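Local coordinates for 2S Albumin protein (Dolichos, PDB 6IX1) that is a plant seed albumin of hemopexin-like four-bladed beta-propeller fold, probably able to bind small ligands such as haem or polyamines, as related seed albumins do, at residues 10-15 and 86-91; 54-59 and 78-83. All coordinates share one frame; numbering follows the deposited sequence.

Overall arrangement
From the N terminus the chain runs through strand 6-9 into residues 10-15, the turn before strand 15-20 of the first antiparallel sheet. Contact 1 joins this turn to residues 86-91, which follow strand 80-85 of the second sheet, and so closes a loop with 70 residues between its ends. Contact 2 lies wholly within that span: residues 54-59, between helix 45-48 and strand 64-67, meet residues 78-83, closing a shorter loop of 18 intervening residues. The two therefore nest and do not cross. Contact 1 ties neighbouring sheets of the propeller together, whereas contact 2 fastens the incoming connection onto the second sheet; their centres are about 20 Å apart.

Contact 1 of 2, residues 10-15 and 86-91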
ATOM      1  N   SER A  10      -0.136   9.125   3.987  1.00  6.73           N
ATOM      2  CA  SER A  10       0.690   9.915   4.887  1.00  6.87           C
ATOM      3  C   SER A  10      -0.139  10.349   6.098  1.00  7.42           C
ATOM      4  O   SER A  10      -1.339  10.552   6.038  1.00  8.42           O
ATOM      5  CB  SER A  10       1.191  11.154   4.187  1.00  7.74           C
ATOM      6  OG  SER A  10       1.986  11.892   5.065  1.00  7.91           O
ATOM      7  N   SER A  11       0.589  10.620   7.196  1.00  7.62           N
ATOM      8  CA  SER A  11       0.038  11.436   8.296  1.00  7.49           C
ATOM      9  C   SER A  11      -0.392  12.856   7.867  1.00  7.81           C
ATOM     10  O   SER A  11      -1.290  13.409   8.476  1.00  9.55           O
ATOM     11  CB  SER A  11       1.042  11.505   9.420  1.00  9.62           C
ATOM     12  OG  SER A  11       2.202  12.159   8.929  1.00  9.14           O
ATOM     13  N   ARG A  12       0.153  13.346   6.773  1.00  7.47           N
ATOM     14  CA  ARG A  12      -0.237  14.680   6.263  1.00  7.11           C
ATOM     15  C   ARG A  12      -1.509  14.575   5.488  1.00  6.73           C
ATOM     16  O   ARG A  12      -1.597  13.672   4.572  1.00  7.88           O
ATOM     17  CB  ARG A  12       0.911  15.210   5.412  1.00  7.90           C
ATOM     18  CG  ARG A  12       2.163  15.556   6.226  1.00  9.50           C
ATOM     19  CD  ARG A  12       1.973  16.711   7.152  1.00 11.96           C
ATOM     20  NE  ARG A  12       3.041  16.975   8.000  1.00 11.81           N
ATOM     21  CZ  ARG A  12       4.036  17.833   7.747  1.00 12.84           C
ATOM     22  NH1 ARG A  12       4.144  18.375   6.555  1.00 12.82           N
ATOM     23  NH2 ARG A  12       4.919  18.100   8.688  1.00 12.82           N
ATOM     24  N   ALA A  13      -2.478  15.414   5.747  1.00  7.97           N
ATOM     25  CA  ALA A  13      -3.808  15.274   5.169  1.00  9.40           C
ATOM     26  C   ALA A  13      -3.728  15.238   3.652  1.00  7.80           C
ATOM     27  O   ALA A  13      -3.099  16.077   2.994  1.00  6.98           O
ATOM     28  CB  ALA A  13      -4.733  16.353   5.654  1.00 10.80           C
ATOM     29  N   TYR A  14      -4.407  14.255   3.084  1.00  8.05           N
ATOM     30  CA  TYR A  14      -4.537  14.122   1.626  1.00  6.65           C
ATOM     31  C   TYR A  14      -3.211  14.061   0.888  1.00  6.25           C
ATOM     32  O   TYR A  14      -3.157  14.394  -0.287  1.00  6.77           O
ATOM     33  CB  TYR A  14      -5.554  15.108   1.019  1.00  7.25           C
ATOM     34  CG  TYR A  14      -6.939  14.766   1.491  1.00  9.04           C
ATOM     35  CD1 TYR A  14      -7.659  13.791   0.830  1.00  9.58           C
ATOM     36  CD2 TYR A  14      -7.552  15.317   2.610  1.00 12.61           C
ATOM     37  CE1 TYR A  14      -8.880  13.343   1.324  1.00 12.01           C
ATOM     38  CE2 TYR A  14      -8.760  14.865   3.122  1.00 13.44           C
ATOM     39  CZ  TYR A  14      -9.455  13.892   2.447  1.00 11.47           C
ATOM     40  OH  TYR A  14     -10.685  13.443   2.871  1.00 14.92           O
ATOM     41  N   GLU A  15      -2.227  13.461   1.544  1.00  6.21           N
ATOM     42  CA  GLU A  15      -0.973  13.095   0.877  1.00  6.50           C
ATOM     43  C   GLU A  15      -0.835  11.556   0.820  1.00  5.47           C
ATOM     44  O   GLU A  15      -1.110  10.866   1.821  1.00  6.38           O
ATOM     45  CB  GLU A  15       0.243  13.728   1.563  1.00  6.44           C
ATOM     46  CG  GLU A  15       0.178  15.214   1.512  1.00  6.96           C
ATOM     47  CD  GLU A  15       1.399  15.955   2.046  1.00  7.00           C
ATOM     48  OE1 GLU A  15       2.505  15.407   1.977  1.00  7.87           O
ATOM     49  OE2 GLU A  15       1.201  17.151   2.399  1.00  8.01           O
ATOM     50  N   TYR A  86       8.827   7.946   8.375  1.00  9.12           N
ATOM     51  CA  TYR A  86       9.067   8.698   7.124  1.00 10.01           C
ATOM     52  C   TYR A  86       9.090  10.222   7.395  1.00 10.17           C
ATOM     53  O   TYR A  86       9.349  10.987   6.424  1.00 13.74           O
ATOM     54  CB  TYR A  86       8.124   8.267   6.000  1.00  9.68           C
ATOM     55  CG  TYR A  86       6.673   8.347   6.353  1.00  9.44           C
ATOM     56  CD1 TYR A  86       5.985   9.523   6.111  1.00  8.30           C
ATOM     57  CD2 TYR A  86       5.973   7.278   6.892  1.00  8.22           C
ATOM     58  CE1 TYR A  86       4.659   9.642   6.472  1.00  7.67           C
ATOM     59  CE2 TYR A  86       4.659   7.387   7.267  1.00  8.00           C
ATOM     60  CZ  TYR A  86       4.004   8.569   7.051  1.00  7.67           C
ATOM     61  OH  TYR A  86       2.704   8.711   7.399  1.00  8.52           O
ATOM     62  N   ALA A  87       8.828  10.692   8.617  1.00 11.58           N
ATOM     63  CA  ALA A  87       9.188  12.072   9.075  1.00 11.04           C
ATOM     64  C   ALA A  87       8.857  13.151   8.062  1.00 10.14           C
ATOM     65  O   ALA A  87       9.744  13.881   7.606  1.00 10.94           O
ATOM     66  CB  ALA A  87      10.648  12.084   9.555  1.00 13.21           C
ATOM     67  N   PRO A  88       7.597  13.368   7.698  1.00 10.15           N
ATOM     68  CA  PRO A  88       7.266  14.342   6.670  1.00 13.97           C
ATOM     69  C   PRO A  88       7.712  15.752   7.024  1.00 11.98           C
ATOM     70  O   PRO A  88       7.722  16.159   8.196  1.00 11.44           O
ATOM     71  CB  PRO A  88       5.757  14.314   6.545  1.00 16.15           C
ATOM     72  CG  PRO A  88       5.317  13.176   7.325  1.00 15.13           C
ATOM     73  CD  PRO A  88       6.439  12.713   8.190  1.00 11.55           C
ATOM     74  N   GLY A  89       8.210  16.410   6.009  1.00 12.31           N
ATOM     75  CA  GLY A  89       8.612  17.831   6.151  1.00 12.49           C
ATOM     76  C   GLY A  89      10.001  17.967   6.731  1.00 13.93           C
ATOM     77  O   GLY A  89      10.406  19.061   6.961  1.00 15.85           O
ATOM     78  N   THR A  90      10.717  16.867   6.938  1.00 12.62           N
ATOM     79  CA  THR A  90      12.062  16.836   7.551  1.00 13.29           C
ATOM     80  C   THR A  90      12.917  15.840   6.790  1.00 12.00           C
ATOM     81  O   THR A  90      12.441  15.080   5.946  1.00 15.85           O
ATOM     82  CB  THR A  90      12.052  16.442   9.050  1.00 13.24           C
ATOM     83  OG1 THR A  90      11.925  15.011   9.150  1.00 12.97           O
ATOM     84  CG2 THR A  90      10.939  17.111   9.825  1.00 18.07           C
ATOM     85  N   THR A  91      14.165  15.786   7.230  1.00 12.41           N
ATOM     86  CA  THR A  91      15.157  14.797   6.809  1.00 18.52           C
ATOM     87  C   THR A  91      15.423  13.784   7.947  1.00 17.24           C
ATOM     88  O   THR A  91      16.604  13.381   8.158  1.00 19.35           O
ATOM     89  CB  THR A  91      16.442  15.517   6.408  1.00 21.86           C
ATOM     90  OG1 THR A  91      16.923  16.162   7.606  1.00 30.94           O
ATOM     91  CG2 THR A  91      16.186  16.416   5.228  1.00 29.16           C
TER
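Ser11 and Tyr86 supply the one hydrogen bond between residues 10-15 and 86-91. The backbone N of Ser11 donates to Tyr86 OH over 2.9 Å, with an N-H...O angle of 148°, somewhat off straight, and it arrives at the ring edge, in the plane of the phenol. Two further atoms crowd that end of the ring: Ser10 CA stands 3.4 Å from Tyr86 OH, and Ser10 OG meets the edge carbon Tyr86 CE1 at 3.8 Å. The ring also meets those of Phe8 and Tyr17.

Local bonds hold both backbones in shape. Ser10 OG accepts from Arg12 N at 2.9 Å and a nearly straight 170°, which defines an ST turn, and Arg12 to Glu15 form a type II beta turn. In residues 86-91, Ala87 to Thr90 form another type II turn, with Gly89 at its third position, where positive phi suits glycine; Thr90 N and Thr90 OG1 reach Ala87 O from the same face.

The remaining contacts are van der Waals in kind and centre on Pro88. Its CG touches Ser11 OG at 3.6 Å, although that hydroxyl is hydrogen-bonded to Ser71 OG. Its CB lies 3.8 Å from Arg12 CG, and the bend of the arginine at chi2 (-67°) folds the guanidinium back over the proline, so that Pro88 CB sits 4.0 Å above the centre of its plane. Arg12 NH2 comes within 3.4 Å of Pro88 O, but the angle is too poor for a hydrogen bond.

Joining a loop of the first propeller sheet to one of the second, the contact thus has a mixed chemistry: one directed bond meets the phenol oxygen of the buried Tyr86, while the exposed arginine adds van der Waals contact through its CG and guanidinium face, and no hydrogen bond to the other segment.

Contact 2 of 2, residues 54-59 and 78-83; sequences GTAFAE and GSQCAY
Ala56 and Phe57, on the connection entering the second sheet of a hemopexin-type beta-propeller, pack against strand 80-85 of that sheet. Thr55 O accepts from both Ala58 N and Glu59 N, consistent with the helical phi/psi of residues 56-58; Thr55 OG1 is hydrogen-bonded to Leu52 O and takes a weak bond from Phe57 N.

Ala56 follows, its CB directed at the strand and touching the amide of Gln80, with OE1 at 3.5 Å. The Gln80 chain, extended beyond CG (chi2 -174°), carries that amide across to the alanine. A water accepts from Ala56 N at 3.1 Å; its further link to Gln80 NE2 is weak and doubtful.

Phe57 comes next and has the largest share of the buried surface of any residue here (80 Å²). Its CG lies anti to the carbonyl carbon (chi1 -47°), which swings the ring across to the strand backbone. Gln80 O approaches the ring edge, near its plane, 3.7 Å from Phe57 CE1, and Phe57 CE2 meets Ala82 CB at 3.9 Å. Val75, Ile62 and Pro99 also touch this side chain. Cutting Phe57 back to an alanine is likely to open a gap in the buried packing, leaving Ala82 CB and the Cys81 backbone without their aromatic neighbour. Across the two segments, the nearest carbon to Phe57 CZ is the carbonyl carbon of Cys81, at 3.5 Å.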
ATOM      1  N   GLY A  54      21.176   1.936   0.245  1.00 20.55           N
ATOM      2  CA  GLY A  54      21.935   0.701   0.353  1.00 24.00           C
ATOM      3  C   GLY A  54      21.118  -0.491   0.778  1.00 25.90           C
ATOM      4  O   GLY A  54      21.737  -1.510   1.021  1.00 29.15           O
ATOM      5  N   THR A  55      19.804  -0.394   0.897  1.00 20.43           N
ATOM      6  CA  THR A  55      18.922  -1.523   1.259  1.00 19.91           C
ATOM      7  C   THR A  55      18.115  -1.955   0.032  1.00 17.15           C
ATOM      8  O   THR A  55      18.060  -1.264  -1.013  1.00 17.44           O
ATOM      9  CB  THR A  55      17.970  -1.170   2.393  1.00 21.82           C
ATOM     10  OG1 THR A  55      16.966  -0.317   1.846  1.00 18.12           O
ATOM     11  CG2 THR A  55      18.636  -0.549   3.605  1.00 20.57           C
ATOM     12  N   ALA A  56      17.470  -3.098   0.154  1.00 18.12           N
ATOM     13  CA  ALA A  56      16.561  -3.663  -0.871  1.00 17.10           C
ATOM     14  C   ALA A  56      15.442  -2.647  -1.148  1.00 12.44           C
ATOM     15  O   ALA A  56      14.844  -2.700  -2.231  1.00 12.74           O
ATOM     16  CB  ALA A  56      16.036  -4.967  -0.387  1.00 18.27           C
ATOM     17  N   PHE A  57      15.098  -1.888  -0.118  1.00 12.32           N
ATOM     18  CA  PHE A  57      13.976  -0.932  -0.239  1.00 11.82           C
ATOM     19  C   PHE A  57      14.309   0.204  -1.194  1.00 10.44           C
ATOM     20  O   PHE A  57      13.389   0.768  -1.805  1.00 11.00           O
ATOM     21  CB  PHE A  57      13.538  -0.421   1.131  1.00 10.93           C
ATOM     22  CG  PHE A  57      13.388  -1.563   2.093  1.00 10.14           C
ATOM     23  CD1 PHE A  57      12.307  -2.394   2.000  1.00  9.59           C
ATOM     24  CD2 PHE A  57      14.360  -1.797   3.046  1.00 13.34           C
ATOM     25  CE1 PHE A  57      12.202  -3.489   2.824  1.00 11.20           C
ATOM     26  CE2 PHE A  57      14.274  -2.927   3.823  1.00 13.29           C
ATOM     27  CZ  PHE A  57      13.188  -3.780   3.739  1.00 11.51           C
ATOM     28  N   ALA A  58      15.589   0.527  -1.333  1.00 13.85           N
ATOM     29  CA  ALA A  58      16.016   1.531  -2.309  1.00 13.50           C
ATOM     30  C   ALA A  58      16.221   0.875  -3.679  1.00 13.69           C
ATOM     31  O   ALA A  58      15.823   1.411  -4.731  1.00 15.93           O
ATOM     32  CB  ALA A  58      17.298   2.194  -1.864  1.00 15.94           C
ATOM     33  N   GLU A  59      16.899  -0.283  -3.698  1.00 14.35           N
ATOM     34  CA  GLU A  59      17.230  -0.988  -4.946  1.00 13.84           C
ATOM     35  C   GLU A  59      17.038  -2.470  -4.668  1.00 13.72           C
ATOM     36  O   GLU A  59      17.819  -3.001  -3.902  1.00 15.98           O
ATOM     37  CB  GLU A  59      18.651  -0.675  -5.450  1.00 14.55           C
ATOM     38  CG  GLU A  59      18.915   0.782  -5.782  1.00 16.85           C
ATOM     39  CD  GLU A  59      18.459   1.477  -7.085  1.00 16.39           C
ATOM     40  OE1 GLU A  59      18.327   0.851  -8.224  1.00 22.58           O
ATOM     41  OE2 GLU A  59      18.406   2.718  -7.067  1.00 16.22           O
ATOM     42  N   GLY A  78      10.573  -7.866  -1.702  1.00  9.19           N
ATOM     43  CA  GLY A  78      10.692  -9.337  -1.677  1.00 11.00           C
ATOM     44  C   GLY A  78      10.383  -9.848  -0.289  1.00  9.86           C
ATOM     45  O   GLY A  78       9.383  -9.499   0.283  1.00  9.87           O
ATOM     46  N   SER A  79      11.249 -10.689   0.242  1.00 10.02           N
ATOM     47  CA  SER A  79      11.024 -11.252   1.594  1.00 11.22           C
ATOM     48  C   SER A  79      11.449 -10.316   2.715  1.00  9.45           C
ATOM     49  O   SER A  79      11.306 -10.722   3.832  1.00 10.24           O
ATOM     50  CB  SER A  79      11.651 -12.619   1.785  1.00 13.13           C
ATOM     51  OG  SER A  79      13.075 -12.577   1.723  1.00 22.71           O
ATOM     52  N   GLN A  80      12.048  -9.172   2.372  1.00  9.87           N
ATOM     53  CA  GLN A  80      12.567  -8.262   3.391  1.00  9.92           C
ATOM     54  C   GLN A  80      11.501  -7.240   3.766  1.00  9.31           C
ATOM     55  O   GLN A  80      10.667  -6.836   2.917  1.00 10.46           O
ATOM     56  CB  GLN A  80      13.794  -7.524   2.911  1.00 12.81           C
ATOM     57  CG  GLN A  80      14.975  -8.466   2.724  1.00 16.96           C
ATOM     58  CD  GLN A  80      16.243  -7.732   2.375  1.00 23.09           C
ATOM     59  OE1 GLN A  80      16.773  -7.905   1.284  1.00 29.42           O
ATOM     60  NE2 GLN A  80      16.748  -6.951   3.319  1.00 28.61           N
ATOM     61  N   CYS A  81      11.600  -6.762   4.998  1.00  9.51           N
ATOM     62  CA  CYS A  81      10.718  -5.698   5.456  1.00  9.85           C
ATOM     63  C   CYS A  81      11.394  -4.852   6.516  1.00  8.64           C
ATOM     64  O   CYS A  81      12.354  -5.296   7.158  1.00 10.06           O
ATOM     65  CB  CYS A  81       9.358  -6.253   5.778  1.00 14.51           C
ATOM     66  SG  CYS A  81       9.331  -7.095   7.324  1.00 17.00           S
ATOM     67  N   ALA A  82      10.846  -3.670   6.677  1.00  9.21           N
ATOM     68  CA  ALA A  82      11.344  -2.715   7.668  1.00  8.71           C
ATOM     69  C   ALA A  82      10.200  -1.867   8.190  1.00  8.89           C
ATOM     70  O   ALA A  82       9.291  -1.575   7.445  1.00  9.41           O
ATOM     71  CB  ALA A  82      12.442  -1.855   7.087  1.00  9.82           C
ATOM     72  N   TYR A  83      10.326  -1.441   9.432  1.00  9.16           N
ATOM     73  CA  TYR A  83       9.447  -0.415  10.032  1.00  9.97           C
ATOM     74  C   TYR A  83      10.201   0.900   9.981  1.00  8.72           C
ATOM     75  O   TYR A  83      11.285   0.903  10.484  1.00  9.67           O
ATOM     76  CB  TYR A  83       9.026  -0.759  11.459  1.00 10.16           C
ATOM     77  CG  TYR A  83       7.833  -0.059  11.981  1.00 10.02           C
ATOM     78  CD1 TYR A  83       6.718   0.146  11.210  1.00 10.79           C
ATOM     79  CD2 TYR A  83       7.751   0.300  13.289  1.00 12.33           C
ATOM     80  CE1 TYR A  83       5.587   0.747  11.730  1.00  9.18           C
ATOM     81  CE2 TYR A  83       6.650   0.946  13.809  1.00 13.95           C
ATOM     82  CZ  TYR A  83       5.502   1.066  13.059  1.00 10.25           C
ATOM     83  OH  TYR A  83       4.381   1.645  13.581  1.00 12.55           O
TER
HETATM   84  O   HOH W   1      17.841  -4.712   2.804  1.00 29.30           O